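Local coordinates for Card1 endonuclease domain-containing protein (Vibrio cholerae, PDB 1XMX) that is of unknown function but probably binds nucleic acid and carries a Card1-like endonuclease domain of the PD-(D/E)XK group, at residues Glu244-Arg247 and Phe248-Glu252; Lys324-Ser327 and Leu328-Leu331; His349-Ile352 and Thr353-Glu356. One frame throughout, in Å; residues are numbered along the deposited sequence.

Contact 1: Glu244-Arg247 and Phe248-Glu252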
loop_
_atom_site.group_PDB
_atom_site.type_symbol
_atom_site.label_atom_id
_atom_site.label_comp_id
_atom_site.label_asym_id
_atom_site.label_seq_id
_atom_site.Cartn_x
_atom_site.Cartn_y
_atom_site.Cartn_z
ATOM N N GLU A 244 19.364 2.773 -15.981
ATOM C CA GLU A 244 17.908 2.590 -15.977
ATOM C C GLU A 244 17.461 1.697 -17.138
ATOM O O GLU A 244 16.571 0.891 -16.957
ATOM C CB GLU A 244 17.176 3.919 -16.017
ATOM C CG GLU A 244 15.675 3.768 -16.259
ATOM C CD GLU A 244 15.039 5.049 -16.826
ATOM O OE1 GLU A 244 15.331 5.371 -18.007
ATOM O OE2 GLU A 244 14.238 5.722 -16.123
ATOM N N ALA A 245 18.119 1.797 -18.302
ATOM C CA ALA A 245 17.846 0.859 -19.413
ATOM C C ALA A 245 18.374 -0.521 -19.095
ATOM O O ALA A 245 17.747 -1.510 -19.403
ATOM C CB ALA A 245 18.438 1.372 -20.728
ATOM N N ARG A 246 19.546 -0.613 -18.501
ATOM C CA ARG A 246 20.014 -1.918 -18.060
ATOM C C ARG A 246 19.081 -2.572 -17.014
ATOM O O ARG A 246 18.754 -3.733 -17.131
ATOM C CB ARG A 246 21.436 -1.852 -17.514
ATOM C CG ARG A 246 21.926 -3.245 -17.017
ATOM C CD ARG A 246 22.863 -3.277 -15.818
ATOM N NE ARG A 246 22.504 -2.591 -14.550
ATOM C CZ ARG A 246 21.681 -2.985 -13.553
ATOM N NH1 ARG A 246 20.918 -4.116 -13.565
ATOM N NH2 ARG A 246 21.628 -2.192 -12.480
ATOM N N ARG A 247 18.641 -1.828 -15.999
ATOM C CA ARG A 247 17.718 -2.360 -14.980
ATOM C C ARG A 247 16.393 -2.807 -15.585
ATOM O O ARG A 247 15.772 -3.766 -15.118
ATOM C CB ARG A 247 17.374 -1.291 -13.924
ATOM C CG ARG A 247 18.338 -1.251 -12.750
ATOM C CD ARG A 247 17.955 -0.139 -11.735
ATOM N NE ARG A 247 18.891 0.984 -11.849
ATOM C CZ ARG A 247 18.533 2.254 -12.038
ATOM N NH1 ARG A 247 17.247 2.569 -12.107
ATOM N NH2 ARG A 247 19.462 3.217 -12.131
ATOM N N PHE A 248 15.973 -2.081 -16.607
ATOM C CA PHE A 248 14.703 -2.285 -17.261
ATOM C C PHE A 248 14.750 -3.638 -17.898
ATOM O O PHE A 248 13.809 -4.420 -17.717
ATOM C CB PHE A 248 14.487 -1.213 -18.319
ATOM C CG PHE A 248 13.199 -1.357 -19.100
ATOM C CD1 PHE A 248 11.998 -0.849 -18.606
ATOM C CD2 PHE A 248 13.199 -1.945 -20.370
ATOM C CE1 PHE A 248 10.802 -0.973 -19.339
ATOM C CE2 PHE A 248 12.014 -2.063 -21.102
ATOM C CZ PHE A 248 10.816 -1.573 -20.586
ATOM N N ALA A 249 15.841 -3.908 -18.642
ATOM C CA ALA A 249 16.051 -5.215 -19.340
ATOM C C ALA A 249 16.371 -6.308 -18.357
ATOM O O ALA A 249 16.202 -7.500 -18.633
ATOM C CB ALA A 249 17.224 -5.107 -20.343
ATOM N N ASN A 250 16.854 -5.910 -17.187
ATOM C CA ASN A 250 17.080 -6.893 -16.167
ATOM C C ASN A 250 15.778 -7.498 -15.582
ATOM O O ASN A 250 15.784 -8.625 -15.038
ATOM C CB ASN A 250 18.015 -6.348 -15.100
ATOM C CG ASN A 250 18.920 -7.413 -14.559
ATOM O OD1 ASN A 250 18.802 -8.573 -14.944
ATOM N ND2 ASN A 250 19.851 -7.028 -13.673
ATOM N N GLY A 251 14.660 -6.809 -15.754
ATOM C CA GLY A 251 13.379 -7.303 -15.242
ATOM C C GLY A 251 12.509 -6.239 -14.595
ATOM O O GLY A 251 11.338 -6.476 -14.312
ATOM N N GLU A 252 13.074 -5.059 -14.352
ATOM C CA GLU A 252 12.284 -3.942 -13.800
ATOM C C GLU A 252 11.267 -3.396 -14.773
ATOM O O GLU A 252 10.483 -2.549 -14.394
ATOM C CB GLU A 252 13.186 -2.803 -13.368
ATOM C CG GLU A 252 14.292 -3.232 -12.427
ATOM C CD GLU A 252 14.622 -2.118 -11.465
ATOM O OE1 GLU A 252 13.995 -1.037 -11.628
ATOM O OE2 GLU A 252 15.499 -2.323 -10.568
#
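The guanidinium of Arg246 meets the side-chain amide of Asn250 at its edge, the two planes nearly perpendicular at 85°, while Glu244 CA lies 3.8 Å above one face of the Arg247 guanidinium, offset toward its rim. Both arginines belong to the first turns of helix 243-266, part of the Card1-like endonuclease domain, which here contains a wider pi-type turn at 248-252. Arg247 crosses Glu252 with its aliphatic part: Arg247 CD comes within 3.5 Å of Glu252 OE2, yet the nearest charged atoms, Arg247 NH1 and Glu252 OE1, stay 4.9 Å apart, so the pair forms no salt bridge and any attraction is probably weak. The ring of Phe248, with CG anti to the backbone N (chi1 178°), leads away from the first turn to meet Trp177, Leu170 and Leu173 of helix 164-179. Ala249 and Arg246 instead face helix 181-201 and Phe240. Regular i to i+4 bonds run up to Asn250 N and Arg246 O. Gly251, at a positive phi where a side chain would be jammed against the preceding carbonyl, sits within the wider turn. There Arg247 O receives Glu252 N at 3.1 Å, five residues on, and Gly251 N only weakly at 3.3 Å.

Contact 2: Lys324-Ser327 and Leu328-Leu331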
loop_
_atom_site.group_PDB
_atom_site.type_symbol
_atom_site.label_atom_id
_atom_site.label_comp_id
_atom_site.label_asym_id
_atom_site.label_seq_id
_atom_site.Cartn_x
_atom_site.Cartn_y
_atom_site.Cartn_z
ATOM N N LYS A 324 5.216 -14.707 2.347
ATOM C CA LYS A 324 5.858 -13.442 2.620
ATOM C C LYS A 324 5.013 -12.254 2.185
ATOM O O LYS A 324 4.933 -11.268 2.902
ATOM C CB LYS A 324 7.214 -13.369 1.949
ATOM C CG LYS A 324 7.940 -12.107 2.265
ATOM C CD LYS A 324 9.093 -11.959 1.273
ATOM C CE LYS A 324 10.219 -11.104 1.763
ATOM N NZ LYS A 324 9.969 -9.636 1.561
ATOM N N LEU A 325 4.425 -12.318 0.989
ATOM C CA LEU A 325 3.555 -11.205 0.525
ATOM C C LEU A 325 2.388 -10.974 1.486
ATOM O O LEU A 325 2.176 -9.857 1.910
ATOM C CB LEU A 325 3.029 -11.444 -0.900
ATOM C CG LEU A 325 2.177 -10.354 -1.589
ATOM C CD1 LEU A 325 2.847 -8.976 -1.582
ATOM C CD2 LEU A 325 1.810 -10.784 -3.039
ATOM N N GLU A 326 1.655 -12.023 1.828
ATOM C CA GLU A 326 0.578 -11.937 2.797
ATOM C C GLU A 326 1.010 -11.359 4.163
ATOM O O GLU A 326 0.251 -10.651 4.863
ATOM C CB GLU A 326 -0.007 -13.312 3.060
ATOM C CG GLU A 326 -1.299 -13.180 3.804
ATOM C CD GLU A 326 -1.491 -14.256 4.835
ATOM O OE1 GLU A 326 -0.461 -14.750 5.362
ATOM O OE2 GLU A 326 -2.665 -14.633 5.113
ATOM N N SER A 327 2.224 -11.700 4.556
ATOM C CA SER A 327 2.745 -11.255 5.802
ATOM C C SER A 327 3.089 -9.746 5.768
ATOM O O SER A 327 2.925 -9.032 6.762
ATOM C CB SER A 327 3.958 -12.091 6.115
ATOM O OG SER A 327 4.811 -11.352 6.928
ATOM N N LEU A 328 3.619 -9.269 4.661
ATOM C CA LEU A 328 3.848 -7.848 4.504
ATOM C C LEU A 328 2.526 -7.034 4.536
ATOM O O LEU A 328 2.391 -6.033 5.228
ATOM C CB LEU A 328 4.509 -7.621 3.176
ATOM C CG LEU A 328 5.980 -7.951 3.200
ATOM C CD1 LEU A 328 6.421 -7.671 1.772
ATOM C CD2 LEU A 328 6.631 -7.006 4.152
ATOM N N ARG A 329 1.554 -7.522 3.798
ATOM C CA ARG A 329 0.247 -6.926 3.703
ATOM C C ARG A 329 -0.321 -6.637 5.136
ATOM O O ARG A 329 -0.541 -5.474 5.534
ATOM C CB ARG A 329 -0.564 -7.922 2.891
ATOM C CG ARG A 329 -2.016 -7.578 2.630
ATOM C CD ARG A 329 -2.789 -8.597 3.358
ATOM N NE ARG A 329 -3.373 -9.565 2.481
ATOM C CZ ARG A 329 -3.831 -10.723 2.923
ATOM N NH1 ARG A 329 -3.689 -11.019 4.213
ATOM N NH2 ARG A 329 -4.395 -11.591 2.087
ATOM N N ASP A 330 -0.468 -7.699 5.926
ATOM C CA ASP A 330 -0.909 -7.618 7.322
ATOM C C ASP A 330 -0.139 -6.607 8.148
ATOM O O ASP A 330 -0.716 -5.690 8.734
ATOM C CB ASP A 330 -0.820 -9.012 7.963
ATOM C CG ASP A 330 -1.748 -10.049 7.256
ATOM O OD1 ASP A 330 -2.820 -9.614 6.687
ATOM O OD2 ASP A 330 -1.406 -11.279 7.257
ATOM N N LEU A 331 1.178 -6.766 8.169
ATOM C CA LEU A 331 2.056 -6.012 9.018
ATOM C C LEU A 331 2.202 -4.552 8.588
ATOM O O LEU A 331 2.563 -3.704 9.407
ATOM C CB LEU A 331 3.450 -6.682 9.019
ATOM C CG LEU A 331 3.758 -7.611 10.225
ATOM C CD1 LEU A 331 4.159 -8.984 9.832
ATOM C CD2 LEU A 331 4.846 -7.027 11.137
#
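Glu326 lays its CG over one face of the Arg329 guanidinium, 3.2 Å from Arg329 NH1, one turn further along helix 321-333. Its first torsion, anti to the backbone N (chi1 -167°), sets CG over the flat group; the bend at chi2 then sends the carboxylate past NH1, turned 63° from the guanidinium plane. Glu326 OE2 is 3.9 Å from Arg329 NH1, a long salt bridge. The shorter one comes at the edge: Arg329 NH1 donates to Asp330 OD1 over 3.0 Å, on the syn side, in the guanidinium plane but somewhat out of that of the carboxylate. These three residues form a salt-bridge network. Arg329 NH2 bonds to Leu358 O, so the guanidinium also ties the helix to the end of helix 349-358. Asp330 CG stands beside its backbone N, anti to the carbonyl carbon, which puts the face of the carboxylate against Glu326 O, 3.0 Å from Asp330 OD2, with no hydrogen bond between the two acceptors. Asp330 OD2 is also 4.1 Å from Glu326 OE1. On another side of the helix Lys324 and Leu328 run alongside each other, Lys324 NZ passing 4.1 Å from Leu328 CD1 before bonding to Asn292 OD1. Leu331 CD1 packs against Ser327 O at 3.3 Å, with Ser327 OG farther off. Leu325 turns to Ala339, Leu341 and Leu360, seating the helix on the sheet in the crossover that joins the parallel strands 303-310 and 338-343, as in the PD-(D/E)XK core. Asp330 thus takes the bonded edge of Arg329 and Glu326 only a long ion pair; the positive charge probably offsets the repulsion between the two carboxylates.

Contact 3: His349-Ile352 and Thr353-Glu356; sequences HNDI and TRAE
Helix 349-358 connects the strands 338-343 and 361-363 in a beta-alpha-beta unit, and this contact spans its opening turns. Asp351 and Arg354 run alongside each other, with Asp351 OD1 over one face of the Arg354 guanidinium. The carboxylate and guanidinium planes stand 72° apart, and Asp351 OD1 is 3.7 Å from Arg354 NH2, too far out of plane for an N-H to point at it. A bound formic acid molecule, probably from the crystallisation liquor, lies about 3 Å from the Arg354 side chain. Leu322 of helix 321-333 touches both Asp351 and Arg354, and Tyr323 adds to the cover on the arginine. On another side, His349 O accepts Thr353 N at 2.8 Å, nearly straight at 175°. Thr353 OG1, placed beside its own backbone N (chi1 -64°), also comes within 3.1 Å of His349 O. Farther along, Glu356 N closes on Ile352 O at 3.0 Å. With no N-H aimed at Asp351 OD1, its pairing with Arg354 is one of charges alone and sets no particular rotation of the guanidinium; the stronger partner of Asp351 is Arg348, just before the helix, in a salt bridge to OD2.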
loop_
_atom_site.group_PDB
_atom_site.type_symbol
_atom_site.label_atom_id
_atom_site.label_comp_id
_atom_site.label_asym_id
_atom_site.label_seq_id
_atom_site.Cartn_x
_atom_site.Cartn_y
_atom_site.Cartn_z
ATOM N N HIS A 349 -0.487 -24.724 -10.236
ATOM C CA HIS A 349 -1.783 -24.752 -9.550
ATOM C C HIS A 349 -1.735 -24.666 -8.024
ATOM O O HIS A 349 -2.645 -24.109 -7.408
ATOM C CB HIS A 349 -2.694 -25.896 -9.991
ATOM C CG HIS A 349 -3.962 -25.406 -10.613
ATOM N ND1 HIS A 349 -5.056 -25.011 -9.865
ATOM C CD2 HIS A 349 -4.286 -25.165 -11.906
ATOM C CE1 HIS A 349 -6.010 -24.584 -10.679
ATOM N NE2 HIS A 349 -5.562 -24.657 -11.921
ATOM N N ASN A 350 -0.689 -25.248 -7.453
ATOM C CA ASN A 350 -0.307 -25.092 -6.072
ATOM C C ASN A 350 -0.364 -23.677 -5.609
ATOM O O ASN A 350 -0.894 -23.381 -4.520
ATOM C CB ASN A 350 1.152 -25.492 -5.920
ATOM C CG ASN A 350 1.332 -26.964 -5.897
ATOM O OD1 ASN A 350 0.642 -27.667 -5.139
ATOM N ND2 ASN A 350 2.249 -27.470 -6.738
ATOM N N ASP A 351 0.263 -22.815 -6.402
ATOM C CA ASP A 351 0.451 -21.453 -6.004
ATOM C C ASP A 351 -0.806 -20.641 -6.250
ATOM O O ASP A 351 -1.084 -19.659 -5.554
ATOM C CB ASP A 351 1.685 -20.853 -6.663
ATOM C CG ASP A 351 2.969 -21.474 -6.116
ATOM O OD1 ASP A 351 3.149 -21.543 -4.866
ATOM O OD2 ASP A 351 3.789 -21.916 -6.951
ATOM N N ILE A 352 -1.571 -21.075 -7.226
ATOM C CA ILE A 352 -2.884 -20.516 -7.440
ATOM C C ILE A 352 -3.814 -20.798 -6.257
ATOM O O ILE A 352 -4.394 -19.886 -5.661
ATOM C CB ILE A 352 -3.478 -21.038 -8.736
ATOM C CG1 ILE A 352 -2.572 -20.586 -9.896
ATOM C CG2 ILE A 352 -4.857 -20.473 -8.922
ATOM C CD1 ILE A 352 -3.066 -21.018 -11.274
ATOM N N THR A 353 -3.946 -22.067 -5.929
ATOM C CA THR A 353 -4.713 -22.497 -4.781
ATOM C C THR A 353 -4.175 -21.834 -3.508
ATOM O O THR A 353 -4.922 -21.431 -2.653
ATOM C CB THR A 353 -4.684 -24.008 -4.706
ATOM O OG1 THR A 353 -5.351 -24.538 -5.874
ATOM C CG2 THR A 353 -5.381 -24.490 -3.390
ATOM N N ARG A 354 -2.880 -21.660 -3.401
ATOM C CA ARG A 354 -2.336 -21.054 -2.228
ATOM C C ARG A 354 -2.654 -19.550 -2.113
ATOM O O ARG A 354 -2.945 -19.063 -1.006
ATOM C CB ARG A 354 -0.864 -21.236 -2.211
ATOM C CG ARG A 354 -0.215 -20.643 -1.027
ATOM C CD ARG A 354 0.738 -21.685 -0.444
ATOM N NE ARG A 354 2.096 -21.459 -0.880
ATOM C CZ ARG A 354 3.033 -22.391 -0.909
ATOM N NH1 ARG A 354 2.736 -23.621 -0.525
ATOM N NH2 ARG A 354 4.250 -22.082 -1.336
ATOM N N ALA A 355 -2.535 -18.820 -3.228
ATOM C CA ALA A 355 -2.914 -17.419 -3.307
ATOM C C ALA A 355 -4.403 -17.236 -2.916
ATOM O O ALA A 355 -4.750 -16.310 -2.173
ATOM C CB ALA A 355 -2.591 -16.837 -4.721
ATOM N N GLU A 356 -5.273 -18.111 -3.403
ATOM C CA GLU A 356 -6.670 -18.093 -3.028
ATOM C C GLU A 356 -6.901 -18.319 -1.511
ATOM O O GLU A 356 -7.593 -17.539 -0.845
ATOM C CB GLU A 356 -7.456 -19.103 -3.855
ATOM C CG GLU A 356 -8.965 -18.983 -3.644
ATOM C CD GLU A 356 -9.785 -20.190 -4.141
ATOM O OE1 GLU A 356 -9.214 -21.111 -4.783
ATOM O OE2 GLU A 356 -11.017 -20.204 -3.889
#

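All three contacts are successive turns of single helices within the endonuclease domain. Contact 1 has four buried residues and no exposed one, wedged between helices 164-179 and 181-201; contacts 2 and 3 mix two buried residues with exposed ones. Contact 2 lies nearest the middle, its centre about 11 Å from that of the chain. It and contact 3, whose centres are about 16 Å apart, belong to helices on the same sheet, linked through strand 338-343; the centre of contact 1 is about 26 and 29 Å from theirs. Chemistry follows place: backbone bonds round a widened turn, with hydrocarbon turned to neighbouring helices, in contact 1, a charge network in contact 2, a long ion pair in contact 3.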